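PDB 3EZY: dehydrogenase from Thermotoga maritima, which catalyses the NAD(+)-dependent oxidation of myo-inositol to scyllo-inosose and probably serves in a myo-inositol degradation pathway. Local coordinates for residues Leu21-Asp26 / Ser284-Leu289; Asp115-Thr120 / Lys290-Asn295. One frame throughout, in Å; residues are numbered along the deposited sequence.

How the contacts relate
Helix 277-298 is common to both contacts and packs on the Rossmann domain, far along the chain from the loop and strand it meets. In contact 1 its residues 284-289 meet the loop between helix 12-20 and strand 27-33; in contact 2 the next turns, 290-295, lie over an edge strand of the parallel sheet, 118-121. The two centres are about 13 Å apart, and the contacts run into each other: Ile24 CG2 touches Ile293 CD1 at 3.7 Å, and Glu288 CG reaches Phe119 CE2 at 4.0 Å. A GxGxxG pattern (Gly9, Gly11, Gly14) spans the turn into the start of helix 12-20, consistent with the dinucleotide-binding turn of Rossmann folds.

Contact 1: residues Leu21-Asp26 / Ser284-Leu289; sequences LKMIDD and SYLEEL
Leu21, Met23 and Ile24 meet Leu286 and Leu289 where a loop of the Rossmann fold, the connection from helix 12-20 to strand 27-33, rests on the long helix 277-298. All the contacts across the two segments are apolar; no hydrogen bond joins them.

The two leucines of the helix, three residues apart, offer their side chains to the loop. Ile24 reaches between them. Its CG1 branch lies beside the backbone N, chi1 -54°, and extends on toward the helix, bringing CD1 to 3.5 Å from Leu289 CG. Farther back on the same branch, Ile24 CG1 lies 3.8 Å from Leu286 CD1, the two side chains running past each other in opposite directions. Lys290 and Ile293 of the next turn also touch Ile24, so this isoleucine is held along more than one turn of the helix.

Met23 adds only its base. Its CB meets Leu286 CD1 at 3.8 Å, whereas the end of the chain bends away from the helix; Met23 also packs against Met23 of a neighbouring subunit, so the loop touches the assembly interface at this residue. Leu21, whose side chain also touches Ala27 and Leu29 of the following strand, crosses Leu289 at about a right angle, with Leu21 CG 3.8 Å from Leu289 CD2.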
ATOM      1  N   LEU A  21     -26.650  -3.494 -23.417  1.00 34.30           N
ATOM      2  CA  LEU A  21     -27.382  -4.596 -24.008  1.00 36.77           C
ATOM      3  C   LEU A  21     -26.659  -5.309 -25.161  1.00 39.38           C
ATOM      4  O   LEU A  21     -26.875  -6.487 -25.365  1.00 39.74           O
ATOM      5  CB  LEU A  21     -28.820  -4.214 -24.328  1.00 36.02           C
ATOM      6  CG  LEU A  21     -29.641  -4.284 -23.021  1.00 35.09           C
ATOM      7  CD1 LEU A  21     -30.929  -3.465 -23.072  1.00 34.82           C
ATOM      8  CD2 LEU A  21     -29.936  -5.727 -22.592  1.00 32.02           C
ATOM      9  N   LYS A  22     -25.759  -4.630 -25.872  1.00 42.69           N
ATOM     10  CA  LYS A  22     -24.898  -5.297 -26.865  1.00 45.37           C
ATOM     11  C   LYS A  22     -23.853  -6.217 -26.228  1.00 46.84           C
ATOM     12  O   LYS A  22     -23.292  -7.094 -26.876  1.00 47.07           O
ATOM     13  CB  LYS A  22     -24.173  -4.263 -27.701  1.00 45.77           C
ATOM     14  CG  LYS A  22     -25.117  -3.239 -28.295  1.00 48.47           C
ATOM     15  CD  LYS A  22     -26.298  -2.957 -27.373  1.00 50.48           C
ATOM     16  CE  LYS A  22     -27.004  -1.715 -27.831  1.00 51.50           C
ATOM     17  NZ  LYS A  22     -27.078  -1.690 -29.322  1.00 54.06           N
ATOM     18  N   MET A  23     -23.591  -6.009 -24.953  1.00 48.13           N
ATOM     19  CA  MET A  23     -22.495  -6.683 -24.280  1.00 50.24           C
ATOM     20  C   MET A  23     -23.079  -7.898 -23.622  1.00 50.34           C
ATOM     21  O   MET A  23     -22.377  -8.683 -22.967  1.00 51.05           O
ATOM     22  CB  MET A  23     -21.947  -5.777 -23.174  1.00 50.71           C
ATOM     23  CG  MET A  23     -20.463  -5.782 -23.002  1.00 54.08           C
ATOM     24  SD  MET A  23     -19.738  -4.574 -24.116  1.00 61.39           S
ATOM     25  CE  MET A  23     -20.203  -5.279 -25.699  1.00 57.89           C
ATOM     26  N   ILE A  24     -24.388  -8.018 -23.741  1.00 50.02           N
ATOM     27  CA  ILE A  24     -25.060  -9.049 -23.024  1.00 50.27           C
ATOM     28  C   ILE A  24     -25.683  -9.942 -24.039  1.00 51.34           C
ATOM     29  O   ILE A  24     -26.225  -9.491 -25.046  1.00 51.23           O
ATOM     30  CB  ILE A  24     -26.151  -8.503 -22.120  1.00 49.71           C
ATOM     31  CG1 ILE A  24     -25.572  -7.432 -21.192  1.00 47.65           C
ATOM     32  CG2 ILE A  24     -26.755  -9.644 -21.332  1.00 49.23           C
ATOM     33  CD1 ILE A  24     -26.538  -6.916 -20.172  1.00 44.38           C
ATOM     34  N   ASP A  25     -25.599 -11.233 -23.807  1.00 52.44           N
ATOM     35  CA  ASP A  25     -26.270 -12.039 -24.772  1.00 53.38           C
ATOM     36  C   ASP A  25     -27.500 -12.810 -24.408  1.00 52.31           C
ATOM     37  O   ASP A  25     -27.824 -13.030 -23.226  1.00 51.79           O
ATOM     38  CB  ASP A  25     -25.320 -12.773 -25.706  1.00 54.40           C
ATOM     39  CG  ASP A  25     -25.024 -11.946 -26.941  1.00 58.20           C
ATOM     40  OD1 ASP A  25     -25.189 -12.478 -28.067  1.00 60.76           O
ATOM     41  OD2 ASP A  25     -24.681 -10.736 -26.774  1.00 61.16           O
ATOM     42  N   ASP A  26     -28.210 -13.132 -25.473  1.00 51.20           N
ATOM     43  CA  ASP A  26     -29.595 -13.506 -25.392  1.00 50.51           C
ATOM     44  C   ASP A  26     -30.416 -12.486 -24.604  1.00 48.72           C
ATOM     45  O   ASP A  26     -31.351 -12.832 -23.880  1.00 49.21           O
ATOM     46  CB  ASP A  26     -29.731 -14.940 -24.916  1.00 51.09           C
ATOM     47  CG  ASP A  26     -29.374 -15.927 -26.014  1.00 54.56           C
ATOM     48  OD1 ASP A  26     -28.175 -15.972 -26.402  1.00 57.08           O
ATOM     49  OD2 ASP A  26     -30.296 -16.630 -26.513  1.00 58.58           O
ATOM     50  N   SER A 284     -20.481  -2.184 -12.796  1.00 22.31           N
ATOM     51  CA  SER A 284     -21.554  -2.568 -11.842  1.00 21.13           C
ATOM     52  C   SER A 284     -22.918  -2.539 -12.537  1.00 21.08           C
ATOM     53  O   SER A 284     -23.755  -3.392 -12.311  1.00 20.61           O
ATOM     54  CB  SER A 284     -21.569  -1.654 -10.599  1.00 20.64           C
ATOM     55  OG  SER A 284     -22.031  -0.348 -10.897  1.00 20.45           O
ATOM     56  N   TYR A 285     -23.150  -1.572 -13.429  1.00 20.78           N
ATOM     57  CA  TYR A 285     -24.405  -1.611 -14.188  1.00 20.55           C
ATOM     58  C   TYR A 285     -24.487  -2.804 -15.141  1.00 21.18           C
ATOM     59  O   TYR A 285     -25.552  -3.439 -15.298  1.00 21.21           O
ATOM     60  CB  TYR A 285     -24.606  -0.301 -14.964  1.00 20.76           C
ATOM     61  CG  TYR A 285     -24.989   0.863 -14.101  1.00 18.65           C
ATOM     62  CD1 TYR A 285     -26.152   0.835 -13.335  1.00 22.08           C
ATOM     63  CD2 TYR A 285     -24.219   2.017 -14.095  1.00 21.40           C
ATOM     64  CE1 TYR A 285     -26.525   1.923 -12.537  1.00 20.83           C
ATOM     65  CE2 TYR A 285     -24.576   3.119 -13.317  1.00 23.05           C
ATOM     66  CZ  TYR A 285     -25.744   3.065 -12.556  1.00 23.36           C
ATOM     67  OH  TYR A 285     -26.062   4.143 -11.776  1.00 22.43           O
ATOM     68  N   LEU A 286     -23.377  -3.112 -15.810  1.00 21.29           N
ATOM     69  CA  LEU A 286     -23.390  -4.230 -16.727  1.00 21.36           C
ATOM     70  C   LEU A 286     -23.756  -5.495 -15.949  1.00 22.36           C
ATOM     71  O   LEU A 286     -24.592  -6.290 -16.392  1.00 22.26           O
ATOM     72  CB  LEU A 286     -22.000  -4.422 -17.333  1.00 22.02           C
ATOM     73  CG  LEU A 286     -21.903  -5.696 -18.166  1.00 23.27           C
ATOM     74  CD1 LEU A 286     -22.791  -5.599 -19.447  1.00 21.09           C
ATOM     75  CD2 LEU A 286     -20.439  -6.007 -18.534  1.00 26.61           C
ATOM     76  N   GLU A 287     -23.106  -5.697 -14.809  1.00 20.33           N
ATOM     77  CA  GLU A 287     -23.326  -6.926 -14.036  1.00 22.93           C
ATOM     78  C   GLU A 287     -24.727  -7.011 -13.407  1.00 22.06           C
ATOM     79  O   GLU A 287     -25.326  -8.110 -13.281  1.00 20.14           O
ATOM     80  CB  GLU A 287     -22.287  -7.013 -12.932  1.00 23.14           C
ATOM     81  CG  GLU A 287     -22.381  -8.285 -12.101  1.00 31.40           C
ATOM     82  CD  GLU A 287     -21.774  -9.514 -12.813  1.00 42.02           C
ATOM     83  OE1 GLU A 287     -21.269  -9.399 -13.983  1.00 43.45           O
ATOM     84  OE2 GLU A 287     -21.813 -10.598 -12.178  1.00 46.20           O
ATOM     85  N   GLU A 288     -25.223  -5.855 -12.975  1.00 20.98           N
ATOM     86  CA  GLU A 288     -26.599  -5.747 -12.457  1.00 21.77           C
ATOM     87  C   GLU A 288     -27.629  -6.178 -13.518  1.00 22.20           C
ATOM     88  O   GLU A 288     -28.578  -6.919 -13.243  1.00 22.67           O
ATOM     89  CB  GLU A 288     -26.877  -4.313 -12.035  1.00 21.52           C
ATOM     90  CG  GLU A 288     -28.289  -4.135 -11.521  1.00 21.22           C
ATOM     91  CD  GLU A 288     -28.581  -2.732 -11.174  1.00 23.80           C
ATOM     92  OE1 GLU A 288     -28.267  -1.830 -11.981  1.00 24.98           O
ATOM     93  OE2 GLU A 288     -29.107  -2.516 -10.077  1.00 25.46           O
ATOM     94  N   LEU A 289     -27.443  -5.700 -14.736  1.00 22.86           N
ATOM     95  CA  LEU A 289     -28.378  -5.978 -15.838  1.00 22.30           C
ATOM     96  C   LEU A 289     -28.325  -7.441 -16.303  1.00 23.68           C
ATOM     97  O   LEU A 289     -29.378  -8.073 -16.557  1.00 23.39           O
ATOM     98  CB  LEU A 289     -28.123  -5.029 -17.007  1.00 22.30           C
ATOM     99  CG  LEU A 289     -28.977  -5.242 -18.285  1.00 23.13           C
ATOM    100  CD1 LEU A 289     -30.402  -5.341 -17.875  1.00 25.35           C
ATOM    101  CD2 LEU A 289     -28.838  -4.100 -19.279  1.00 26.19           C
TER

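Contact 2: residues Asp115-Thr120 / Lys290-Asn295; sequences DVILFT and KTFIKN
Strand 118-120 and helix 290-295 run nearly antiparallel, their axes 163° apart and 10.3 Å from each other at closest approach, with Phe119 CA and Phe292 CA 7.0 Å apart, the nearest such pair. The strand is one of the two edge strands of the Rossmann sheet within this chain, and the helix covers one side of it. A Schellman motif at Asp115, just after helix 101-114, leads into the strand.

The two phenylalanines form an offset edge-to-face pair, the edge of Phe292 turned to the face of Phe119, with ring centroids 5.7 Å apart and planes at 83°. With CG anti to the backbone N, chi1 -170°, Phe119 sends its ring out to the helix, where Phe292 CB covers one face off-centre, toward the rim. The ring also meets Phe92 of the adjoining strand. Ile117 comes to the edge of the Phe292 ring, its CG2 4.0 Å from Phe292 CE1, while its other branch ends with CD1 3.9 Å from the carbonyl carbon C of Asn295.

Asn295 OD1 lies in the plane of the Phe119 ring, 3.4 Å from CE1, where the partly positive ring hydrogens point; the amide is nearly coplanar with the ring. A leucine in place of Phe119 would probably leave the Phe292 edge without an aromatic face and this carboxamide without its ring neighbour.

That amide is held by the chain just after helix 277-298: OD1 accepts from Ala303 N and ND2 donates to Glu300 OE1. The amide's polar atoms thus have partners in the chain after the helix, and the contact with the strand is left mainly to aromatic and aliphatic surfaces.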
ATOM      1  N   ASP A 115     -47.818 -11.350 -10.995  1.00 32.68           N
ATOM      2  CA  ASP A 115     -46.806 -12.384 -11.018  1.00 33.10           C
ATOM      3  C   ASP A 115     -45.639 -12.030 -11.941  1.00 32.40           C
ATOM      4  O   ASP A 115     -45.177 -12.908 -12.686  1.00 32.93           O
ATOM      5  CB  ASP A 115     -47.398 -13.729 -11.460  1.00 34.31           C
ATOM      6  CG  ASP A 115     -46.478 -14.899 -11.120  1.00 38.78           C
ATOM      7  OD1 ASP A 115     -45.932 -14.879  -9.991  1.00 41.95           O
ATOM      8  OD2 ASP A 115     -46.308 -15.824 -11.952  1.00 41.19           O
ATOM      9  N   VAL A 116     -45.178 -10.774 -11.930  1.00 29.79           N
ATOM     10  CA  VAL A 116     -43.963 -10.425 -12.707  1.00 28.83           C
ATOM     11  C   VAL A 116     -42.917  -9.913 -11.727  1.00 28.32           C
ATOM     12  O   VAL A 116     -43.282  -9.407 -10.663  1.00 28.54           O
ATOM     13  CB  VAL A 116     -44.216  -9.299 -13.735  1.00 28.23           C
ATOM     14  CG1 VAL A 116     -45.247  -9.746 -14.813  1.00 28.22           C
ATOM     15  CG2 VAL A 116     -44.672  -8.056 -13.028  1.00 26.37           C
ATOM     16  N   ILE A 117     -41.643 -10.028 -12.105  1.00 27.91           N
ATOM     17  CA  ILE A 117     -40.495  -9.542 -11.333  1.00 28.15           C
ATOM     18  C   ILE A 117     -40.514  -8.029 -11.193  1.00 26.58           C
ATOM     19  O   ILE A 117     -40.772  -7.314 -12.157  1.00 26.41           O
ATOM     20  CB  ILE A 117     -39.183  -9.949 -12.066  1.00 28.60           C
ATOM     21  CG1 ILE A 117     -39.011 -11.452 -12.025  1.00 32.32           C
ATOM     22  CG2 ILE A 117     -37.967  -9.312 -11.488  1.00 30.93           C
ATOM     23  CD1 ILE A 117     -37.879 -11.906 -12.946  1.00 33.17           C
ATOM     24  N   LEU A 118     -40.221  -7.566  -9.982  1.00 24.73           N
ATOM     25  CA  LEU A 118     -39.872  -6.178  -9.709  1.00 23.93           C
ATOM     26  C   LEU A 118     -38.439  -6.163  -9.142  1.00 22.60           C
ATOM     27  O   LEU A 118     -38.201  -6.645  -8.046  1.00 22.24           O
ATOM     28  CB  LEU A 118     -40.842  -5.516  -8.720  1.00 23.31           C
ATOM     29  CG  LEU A 118     -40.459  -4.080  -8.277  1.00 24.77           C
ATOM     30  CD1 LEU A 118     -40.175  -3.183  -9.499  1.00 22.64           C
ATOM     31  CD2 LEU A 118     -41.558  -3.450  -7.394  1.00 22.89           C
ATOM     32  N   PHE A 119     -37.502  -5.646  -9.917  1.00 19.81           N
ATOM     33  CA  PHE A 119     -36.066  -5.632  -9.556  1.00 20.68           C
ATOM     34  C   PHE A 119     -35.690  -4.169  -9.295  1.00 20.71           C
ATOM     35  O   PHE A 119     -35.922  -3.321 -10.137  1.00 21.44           O
ATOM     36  CB  PHE A 119     -35.263  -6.159 -10.757  1.00 20.42           C
ATOM     37  CG  PHE A 119     -33.781  -6.437 -10.474  1.00 20.24           C
ATOM     38  CD1 PHE A 119     -33.290  -7.737 -10.560  1.00 21.93           C
ATOM     39  CD2 PHE A 119     -32.908  -5.409 -10.153  1.00 20.16           C
ATOM     40  CE1 PHE A 119     -31.942  -8.027 -10.343  1.00 21.35           C
ATOM     41  CE2 PHE A 119     -31.547  -5.687  -9.910  1.00 22.83           C
ATOM     42  CZ  PHE A 119     -31.083  -7.007 -10.005  1.00 24.03           C
ATOM     43  N   THR A 120     -35.120  -3.880  -8.131  1.00 20.97           N
ATOM     44  CA  THR A 120     -34.766  -2.535  -7.759  1.00 21.17           C
ATOM     45  C   THR A 120     -33.317  -2.302  -8.137  1.00 21.09           C
ATOM     46  O   THR A 120     -32.462  -3.136  -7.846  1.00 21.36           O
ATOM     47  CB  THR A 120     -34.890  -2.321  -6.241  1.00 21.82           C
ATOM     48  OG1 THR A 120     -36.264  -2.442  -5.873  1.00 23.06           O
ATOM     49  CG2 THR A 120     -34.415  -0.894  -5.844  1.00 21.43           C
ATOM     50  N   LYS A 290     -27.120  -8.004 -16.413  1.00 23.47           N
ATOM     51  CA  LYS A 290     -27.019  -9.438 -16.709  1.00 24.33           C
ATOM     52  C   LYS A 290     -27.791 -10.262 -15.668  1.00 24.79           C
ATOM     53  O   LYS A 290     -28.353 -11.313 -15.996  1.00 24.92           O
ATOM     54  CB  LYS A 290     -25.549  -9.899 -16.741  1.00 24.25           C
ATOM     55  CG  LYS A 290     -24.703  -9.228 -17.793  1.00 25.37           C
ATOM     56  CD  LYS A 290     -23.321  -9.929 -17.833  1.00 31.42           C
ATOM     57  CE  LYS A 290     -22.373  -9.282 -18.871  1.00 33.64           C
ATOM     58  NZ  LYS A 290     -20.904  -9.507 -18.468  1.00 38.16           N
ATOM     59  N   THR A 291     -27.785  -9.801 -14.418  1.00 23.51           N
ATOM     60  CA  THR A 291     -28.433 -10.543 -13.332  1.00 24.13           C
ATOM     61  C   THR A 291     -29.952 -10.482 -13.475  1.00 23.40           C
ATOM     62  O   THR A 291     -30.627 -11.504 -13.327  1.00 22.32           O
ATOM     63  CB  THR A 291     -28.017 -10.041 -11.912  1.00 23.78           C
ATOM     64  OG1 THR A 291     -26.588 -10.088 -11.795  1.00 26.40           O
ATOM     65  CG2 THR A 291     -28.637 -10.907 -10.804  1.00 24.94           C
ATOM     66  N   PHE A 292     -30.464  -9.283 -13.741  1.00 22.48           N
ATOM     67  CA  PHE A 292     -31.879  -9.082 -14.055  1.00 22.68           C
ATOM     68  C   PHE A 292     -32.359 -10.006 -15.195  1.00 23.06           C
ATOM     69  O   PHE A 292     -33.419 -10.640 -15.112  1.00 23.56           O
ATOM     70  CB  PHE A 292     -32.148  -7.609 -14.439  1.00 21.99           C
ATOM     71  CG  PHE A 292     -33.591  -7.360 -14.894  1.00 21.71           C
ATOM     72  CD1 PHE A 292     -34.643  -7.556 -14.007  1.00 19.46           C
ATOM     73  CD2 PHE A 292     -33.878  -6.970 -16.198  1.00 22.42           C
ATOM     74  CE1 PHE A 292     -35.953  -7.354 -14.379  1.00 17.81           C
ATOM     75  CE2 PHE A 292     -35.206  -6.746 -16.600  1.00 19.46           C
ATOM     76  CZ  PHE A 292     -36.244  -6.948 -15.683  1.00 19.75           C
ATOM     77  N   ILE A 293     -31.595 -10.048 -16.270  1.00 23.97           N
ATOM     78  CA  ILE A 293     -31.900 -10.900 -17.425  1.00 25.22           C
ATOM     79  C   ILE A 293     -31.866 -12.397 -17.052  1.00 26.63           C
ATOM     80  O   ILE A 293     -32.760 -13.148 -17.428  1.00 27.15           O
ATOM     81  CB  ILE A 293     -30.912 -10.588 -18.556  1.00 25.36           C
ATOM     82  CG1 ILE A 293     -31.210  -9.193 -19.100  1.00 24.25           C
ATOM     83  CG2 ILE A 293     -30.965 -11.679 -19.668  1.00 25.61           C
ATOM     84  CD1 ILE A 293     -30.064  -8.620 -19.925  1.00 28.60           C
ATOM     85  N   LYS A 294     -30.836 -12.819 -16.318  1.00 27.47           N
ATOM     86  CA  LYS A 294     -30.765 -14.165 -15.756  1.00 28.55           C
ATOM     87  C   LYS A 294     -31.993 -14.497 -14.913  1.00 28.92           C
ATOM     88  O   LYS A 294     -32.572 -15.578 -15.066  1.00 28.97           O
ATOM     89  CB  LYS A 294     -29.517 -14.318 -14.869  1.00 29.32           C
ATOM     90  CG  LYS A 294     -29.376 -15.736 -14.222  1.00 33.39           C
ATOM     91  CD  LYS A 294     -28.147 -15.875 -13.289  1.00 36.96           C
ATOM     92  CE  LYS A 294     -28.299 -15.034 -12.003  1.00 40.85           C
ATOM     93  NZ  LYS A 294     -29.056 -15.750 -10.890  1.00 40.42           N
ATOM     94  N   ASN A 295     -32.414 -13.582 -14.028  1.00 28.29           N
ATOM     95  CA  ASN A 295     -33.563 -13.881 -13.166  1.00 27.97           C
ATOM     96  C   ASN A 295     -34.803 -14.072 -14.048  1.00 28.76           C
ATOM     97  O   ASN A 295     -35.599 -14.985 -13.840  1.00 28.17           O
ATOM     98  CB  ASN A 295     -33.892 -12.752 -12.180  1.00 27.74           C
ATOM     99  CG  ASN A 295     -32.754 -12.418 -11.238  1.00 27.45           C
ATOM    100  OD1 ASN A 295     -32.648 -11.270 -10.819  1.00 24.41           O
ATOM    101  ND2 ASN A 295     -31.932 -13.408 -10.872  1.00 22.39           N
TER